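Hypothetical protein PA3008 (Pseudomonas aeruginosa, PDB 1OFU) probably inhibits cell division in the SOS response by binding FtsZ one-to-one in the presence of GTP and so blocking its polymerization into the Z ring. Local coordinates at residues Leu61-Lys66 with Leu72-Glu77; Pro22-Leu27 with Leu36-Pro41. One frame throughout, in Å; residues are numbered along the deposited sequence.

Overall arrangement
Both contacts pack a helix onto the five-stranded parallel sheet of this C-terminal part of SulA, a family placed in the P-loop NTPase clan. Contact 2 is buried near the chain centre: helix 13-28 and strand 35-39 join four leucines, with the Leu-24 carbonyl at a methyl. Contact 1, its centre about 13 Å from that of contact 2, is smaller and partly buried; from helix 68-80, Leu-74 alone meets Leu-63, Ala-65 and the Gln-64 carbonyl. Strands 60-63 and 35-39 are neighbours, probably hydrogen-bonded through Leu-63 with Ala-40 and Leu-61 with Leu-38. Only contact 1 includes FtsZ-binding residues; helix 13-28 instead also faces a second SulA subunit.

Contact 1 of 2, residues Leu61-Lys66 with Leu72-Glu77; sequences LLLQAK and LALSCE
Ser-75 OG is gripped by hydrogen bonds to Ala-71 O and Ser-89 OG, tying helix 68-80 to strand 84-89 right beside Leu-74, the residue that reaches across to Leu-63, Gln-64 and Ala-65. The two segments form the first half of a beta-alpha-beta crossover: strand 60-63 runs out through a loop into helix 68-80, which returns the chain to strand 84-89. With CD1 anti to CA (chi2 -178°), Leu-63 is extended and sends that methyl out to Leu-74 CD2 at 3.7 Å, the two side chains crossing at about a right angle. The other Leu-74 branch lies where strand passes into loop, with CD1 4.0 Å from Leu-63 CB and 4.4 Å from Ala-65 CB. Leu-74 also packs on Ile-39 of the neighbouring strand. Leu-61, Leu-62, Gln-64, Ala-65 and Lys-66 belong to the FtsZ-binding regions; Leu-61 and Leu-63 pack on apolar side chains of another protein's chain, and Leu-62 makes backbone hydrogen bonds with it. Gln-64 directs its CB away from the helix, and its OE1 folds back to a weak bond with Ala-65 N. Its backbone carbonyl faces the other way, O lying 3.3 Å from Leu-74 CD1.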
loop_
_atom_site.group_PDB
_atom_site.type_symbol
_atom_site.label_atom_id
_atom_site.label_comp_id
_atom_site.label_asym_id
_atom_site.label_seq_id
_atom_site.Cartn_x
_atom_site.Cartn_y
_atom_site.Cartn_z
ATOM N N LEU D 61 17.251 -2.422 -3.653
ATOM C CA LEU D 61 18.536 -2.263 -4.305
ATOM C C LEU D 61 18.230 -1.426 -5.539
ATOM O O LEU D 61 17.324 -1.755 -6.312
ATOM C CB LEU D 61 19.108 -3.628 -4.703
ATOM C CG LEU D 61 20.477 -3.983 -4.123
ATOM C CD1 LEU D 61 20.468 -3.800 -2.618
ATOM C CD2 LEU D 61 20.829 -5.413 -4.486
ATOM N N LEU D 62 18.957 -0.326 -5.702
ATOM C CA LEU D 62 18.755 0.556 -6.843
ATOM C C LEU D 62 20.043 0.551 -7.657
ATOM O O LEU D 62 21.091 0.977 -7.169
ATOM C CB LEU D 62 18.434 1.970 -6.350
ATOM C CG LEU D 62 17.902 3.018 -7.331
ATOM C CD1 LEU D 62 17.829 4.355 -6.608
ATOM C CD2 LEU D 62 18.802 3.145 -8.550
ATOM N N LEU D 63 19.965 0.064 -8.893
ATOM C CA LEU D 63 21.143 -0.001 -9.754
ATOM C C LEU D 63 21.024 0.957 -10.925
ATOM O O LEU D 63 19.928 1.206 -11.427
ATOM C CB LEU D 63 21.328 -1.419 -10.295
ATOM C CG LEU D 63 21.217 -2.575 -9.300
ATOM C CD1 LEU D 63 21.481 -3.881 -10.034
ATOM C CD2 LEU D 63 22.207 -2.388 -8.156
ATOM N N GLN D 64 22.157 1.491 -11.365
ATOM C CA GLN D 64 22.166 2.413 -12.490
ATOM C C GLN D 64 22.690 1.753 -13.755
ATOM O O GLN D 64 23.308 0.690 -13.704
ATOM C CB GLN D 64 23.008 3.648 -12.165
ATOM C CG GLN D 64 22.240 4.735 -11.438
ATOM C CD GLN D 64 20.922 5.057 -12.125
ATOM O OE1 GLN D 64 20.846 5.114 -13.358
ATOM N NE2 GLN D 64 19.874 5.274 -11.330
ATOM N N ALA D 65 22.427 2.395 -14.888
ATOM C CA ALA D 65 22.858 1.910 -16.193
ATOM C C ALA D 65 23.003 3.131 -17.093
ATOM O O ALA D 65 22.237 4.083 -16.972
ATOM C CB ALA D 65 21.824 0.952 -16.763
ATOM N N LYS D 66 23.980 3.103 -17.996
ATOM C CA LYS D 66 24.223 4.237 -18.885
ATOM C C LYS D 66 23.127 4.495 -19.915
ATOM O O LYS D 66 22.843 5.648 -20.242
ATOM C CB LYS D 66 25.570 4.076 -19.599
ATOM C CG LYS D 66 25.713 2.801 -20.408
ATOM C CD LYS D 66 27.005 2.804 -21.218
ATOM C CE LYS D 66 28.232 2.919 -20.319
ATOM N NZ LYS D 66 29.501 2.891 -21.104
ATOM N N LEU D 72 18.633 -2.852 -20.111
ATOM C CA LEU D 72 17.987 -4.091 -20.540
ATOM C C LEU D 72 18.851 -5.296 -20.166
ATOM O O LEU D 72 18.353 -6.296 -19.642
ATOM C CB LEU D 72 17.764 -4.075 -22.056
ATOM C CG LEU D 72 16.652 -4.945 -22.657
ATOM C CD1 LEU D 72 16.976 -5.181 -24.121
ATOM C CD2 LEU D 72 16.530 -6.271 -21.936
ATOM N N ALA D 73 20.149 -5.201 -20.442
ATOM C CA ALA D 73 21.055 -6.297 -20.117
ATOM C C ALA D 73 21.167 -6.433 -18.603
ATOM O O ALA D 73 21.176 -7.543 -18.070
ATOM C CB ALA D 73 22.434 -6.045 -20.732
ATOM N N LEU D 74 21.246 -5.300 -17.907
ATOM C CA LEU D 74 21.349 -5.335 -16.451
ATOM C C LEU D 74 20.075 -5.932 -15.849
ATOM O O LEU D 74 20.142 -6.685 -14.879
ATOM C CB LEU D 74 21.576 -3.926 -15.888
ATOM C CG LEU D 74 22.426 -3.845 -14.611
ATOM C CD1 LEU D 74 22.373 -2.436 -14.050
ATOM C CD2 LEU D 74 21.930 -4.831 -13.575
ATOM N N SER D 75 18.916 -5.601 -16.422
ATOM C CA SER D 75 17.645 -6.129 -15.919
ATOM C C SER D 75 17.583 -7.650 -16.033
ATOM O O SER D 75 17.223 -8.339 -15.079
ATOM C CB SER D 75 16.463 -5.514 -16.674
ATOM O OG SER D 75 16.394 -4.111 -16.478
ATOM N N CYS D 76 17.934 -8.175 -17.204
ATOM C CA CYS D 76 17.899 -9.618 -17.420
ATOM C C CYS D 76 18.867 -10.325 -16.484
ATOM O O CYS D 76 18.572 -11.399 -15.965
ATOM C CB CYS D 76 18.258 -9.951 -18.868
ATOM S SG CYS D 76 17.114 -9.282 -20.105
ATOM N N GLU D 77 20.021 -9.706 -16.262
ATOM C CA GLU D 77 21.036 -10.283 -15.396
ATOM C C GLU D 77 20.550 -10.399 -13.954
ATOM O O GLU D 77 20.672 -11.458 -13.335
ATOM C CB GLU D 77 22.311 -9.440 -15.458
ATOM C CG GLU D 77 23.555 -10.211 -15.092
ATOM C CD GLU D 77 23.756 -11.430 -15.975
ATOM O OE1 GLU D 77 23.886 -11.253 -17.203
ATOM O OE2 GLU D 77 23.777 -12.562 -15.442
#

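Contact 2 of 2, residues Pro22-Leu27 with Leu36-Pro41; sequences PILREL and LTLIAP
Leu-24 touches strand 35-39 twice, by its backbone carbonyl and by one branch of its side chain. The carbonyl O lies against Leu-36 CD2 at 3.8 Å. Its CB leaves the helix along the flank, but the end of the side chain comes nearer the strand, where CD2 meets Leu-38 CD2 at 4.2 Å, methyl to methyl; beside them Leu-24 also packs on Leu-55 and Leu-38 on Trp-90. Arg-25 and Glu-26 turn their CB atoms away from the strand, and both reach a second SulA subunit. There Arg-25 NH1 forms a salt bridge with Glu-26 of that subunit, while Arg-25 NH2 donates to Ala-53 O within the chain. The inner side of the helix belongs to the crossover in which strand 4-10, helix 13-28 and strand 35-39 follow one another in a parallel alpha/beta sheet. The axis of residues 22-27 passes 10.0 Å from that of strand residues 36-39, their directions 137° apart, well off antiparallel. Leu-27, one turn after Ile-23 and held to it by a bond from Leu-27 N to Ile-23 O of 2.8 Å, points its CB at the strand. The Leu-36 fork closes on that carbon, with CD2 at 3.9 Å and CD1 at 4.1 Å from Leu-27 CB. Leu-36 reaches this far because its CG stands anti to the backbone N (chi1 162°), which carries both methyls out towards the helix. Leu-36 and Leu-38 also rest on Val-88 of strand 84-89. Between them, Thr-37 faces the other side of the sheet, where its OG1 is hydrogen-bonded to Ser-84 OG.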
loop_
_atom_site.group_PDB
_atom_site.type_symbol
_atom_site.label_atom_id
_atom_site.label_comp_id
_atom_site.label_asym_id
_atom_site.label_seq_id
_atom_site.Cartn_x
_atom_site.Cartn_y
_atom_site.Cartn_z
ATOM N N PRO D 22 2.491 3.526 -4.021
ATOM C CA PRO D 22 1.911 2.382 -3.311
ATOM C C PRO D 22 2.340 1.014 -3.826
ATOM O O PRO D 22 2.423 0.056 -3.059
ATOM C CB PRO D 22 0.398 2.620 -3.433
ATOM C CG PRO D 22 0.266 3.486 -4.639
ATOM C CD PRO D 22 1.437 4.413 -4.543
ATOM N N ILE D 23 2.630 0.925 -5.120
ATOM C CA ILE D 23 3.047 -0.342 -5.708
ATOM C C ILE D 23 4.487 -0.654 -5.315
ATOM O O ILE D 23 4.819 -1.787 -4.944
ATOM C CB ILE D 23 2.925 -0.287 -7.243
ATOM C CG1 ILE D 23 1.450 -0.165 -7.630
ATOM C CG2 ILE D 23 3.561 -1.519 -7.863
ATOM C CD1 ILE D 23 1.213 0.006 -9.103
ATOM N N LEU D 24 5.344 0.358 -5.396
ATOM C CA LEU D 24 6.744 0.191 -5.032
ATOM C C LEU D 24 6.830 -0.070 -3.541
ATOM O O LEU D 24 7.614 -0.894 -3.090
ATOM C CB LEU D 24 7.543 1.446 -5.387
ATOM C CG LEU D 24 7.774 1.658 -6.879
ATOM C CD1 LEU D 24 8.752 2.812 -7.079
ATOM C CD2 LEU D 24 8.335 0.384 -7.495
ATOM N N ARG D 25 6.011 0.643 -2.779
ATOM C CA ARG D 25 5.974 0.493 -1.331
ATOM C C ARG D 25 5.581 -0.954 -1.004
ATOM O O ARG D 25 6.253 -1.639 -0.237
ATOM C CB ARG D 25 4.966 1.502 -0.771
ATOM C CG ARG D 25 4.856 1.612 0.737
ATOM C CD ARG D 25 4.385 3.023 1.116
ATOM N NE ARG D 25 3.228 3.469 0.338
ATOM C CZ ARG D 25 3.114 4.670 -0.234
ATOM N NH1 ARG D 25 2.024 4.981 -0.922
ATOM N NH2 ARG D 25 4.085 5.568 -0.128
ATOM N N GLU D 26 4.500 -1.417 -1.619
ATOM C CA GLU D 26 4.006 -2.775 -1.421
ATOM C C GLU D 26 5.072 -3.794 -1.823
ATOM O O GLU D 26 5.374 -4.730 -1.079
ATOM C CB GLU D 26 2.737 -2.984 -2.261
ATOM C CG GLU D 26 2.165 -4.395 -2.217
ATOM C CD GLU D 26 1.270 -4.638 -1.013
ATOM O OE1 GLU D 26 0.826 -5.793 -0.831
ATOM O OE2 GLU D 26 1.004 -3.679 -0.255
ATOM N N LEU D 27 5.638 -3.618 -3.012
ATOM C CA LEU D 27 6.674 -4.524 -3.489
ATOM C C LEU D 27 7.864 -4.594 -2.532
ATOM O O LEU D 27 8.413 -5.671 -2.293
ATOM C CB LEU D 27 7.157 -4.090 -4.872
ATOM C CG LEU D 27 6.202 -4.395 -6.021
ATOM C CD1 LEU D 27 6.773 -3.840 -7.314
ATOM C CD2 LEU D 27 5.992 -5.909 -6.119
ATOM N N LEU D 36 14.083 -6.158 -3.852
ATOM C CA LEU D 36 13.216 -5.492 -4.796
ATOM C C LEU D 36 14.331 -4.741 -5.522
ATOM O O LEU D 36 15.008 -3.903 -4.924
ATOM C CB LEU D 36 12.285 -4.480 -4.120
ATOM C CG LEU D 36 11.707 -3.478 -5.135
ATOM C CD1 LEU D 36 11.012 -4.240 -6.258
ATOM C CD2 LEU D 36 10.745 -2.517 -4.458
ATOM N N THR D 37 14.572 -5.063 -6.784
ATOM C CA THR D 37 15.624 -4.369 -7.507
ATOM C C THR D 37 15.047 -3.448 -8.554
ATOM O O THR D 37 14.248 -3.866 -9.397
ATOM C CB THR D 37 16.592 -5.357 -8.173
ATOM O OG1 THR D 37 17.237 -6.126 -7.156
ATOM C CG2 THR D 37 17.650 -4.618 -8.983
ATOM N N LEU D 38 15.449 -2.182 -8.475
ATOM C CA LEU D 38 15.006 -1.159 -9.405
ATOM C C LEU D 38 16.185 -0.892 -10.338
ATOM O O LEU D 38 17.296 -0.617 -9.877
ATOM C CB LEU D 38 14.641 0.121 -8.644
ATOM C CG LEU D 38 13.691 0.005 -7.444
ATOM C CD1 LEU D 38 13.401 1.409 -6.891
ATOM C CD2 LEU D 38 12.391 -0.675 -7.866
ATOM N N ILE D 39 15.957 -0.969 -11.645
ATOM C CA ILE D 39 17.041 -0.746 -12.584
ATOM C C ILE D 39 16.915 0.500 -13.446
ATOM O O ILE D 39 15.987 0.640 -14.248
ATOM C CB ILE D 39 17.240 -1.982 -13.473
ATOM C CG1 ILE D 39 17.696 -3.148 -12.588
ATOM C CG2 ILE D 39 18.240 -1.678 -14.586
ATOM C CD1 ILE D 39 18.125 -4.377 -13.326
ATOM N N ALA D 40 17.872 1.406 -13.259
ATOM C CA ALA D 40 17.934 2.657 -13.996
ATOM C C ALA D 40 16.606 3.404 -14.026
ATOM O O ALA D 40 16.096 3.733 -15.096
ATOM C CB ALA D 40 18.422 2.396 -15.423
ATOM N N PRO D 41 16.019 3.673 -12.850
ATOM C CA PRO D 41 14.745 4.396 -12.815
ATOM C C PRO D 41 14.998 5.841 -13.227
ATOM O O PRO D 41 16.133 6.304 -13.198
ATOM C CB PRO D 41 14.328 4.279 -11.357
ATOM C CG PRO D 41 15.643 4.301 -10.646
ATOM C CD PRO D 41 16.472 3.351 -11.485
#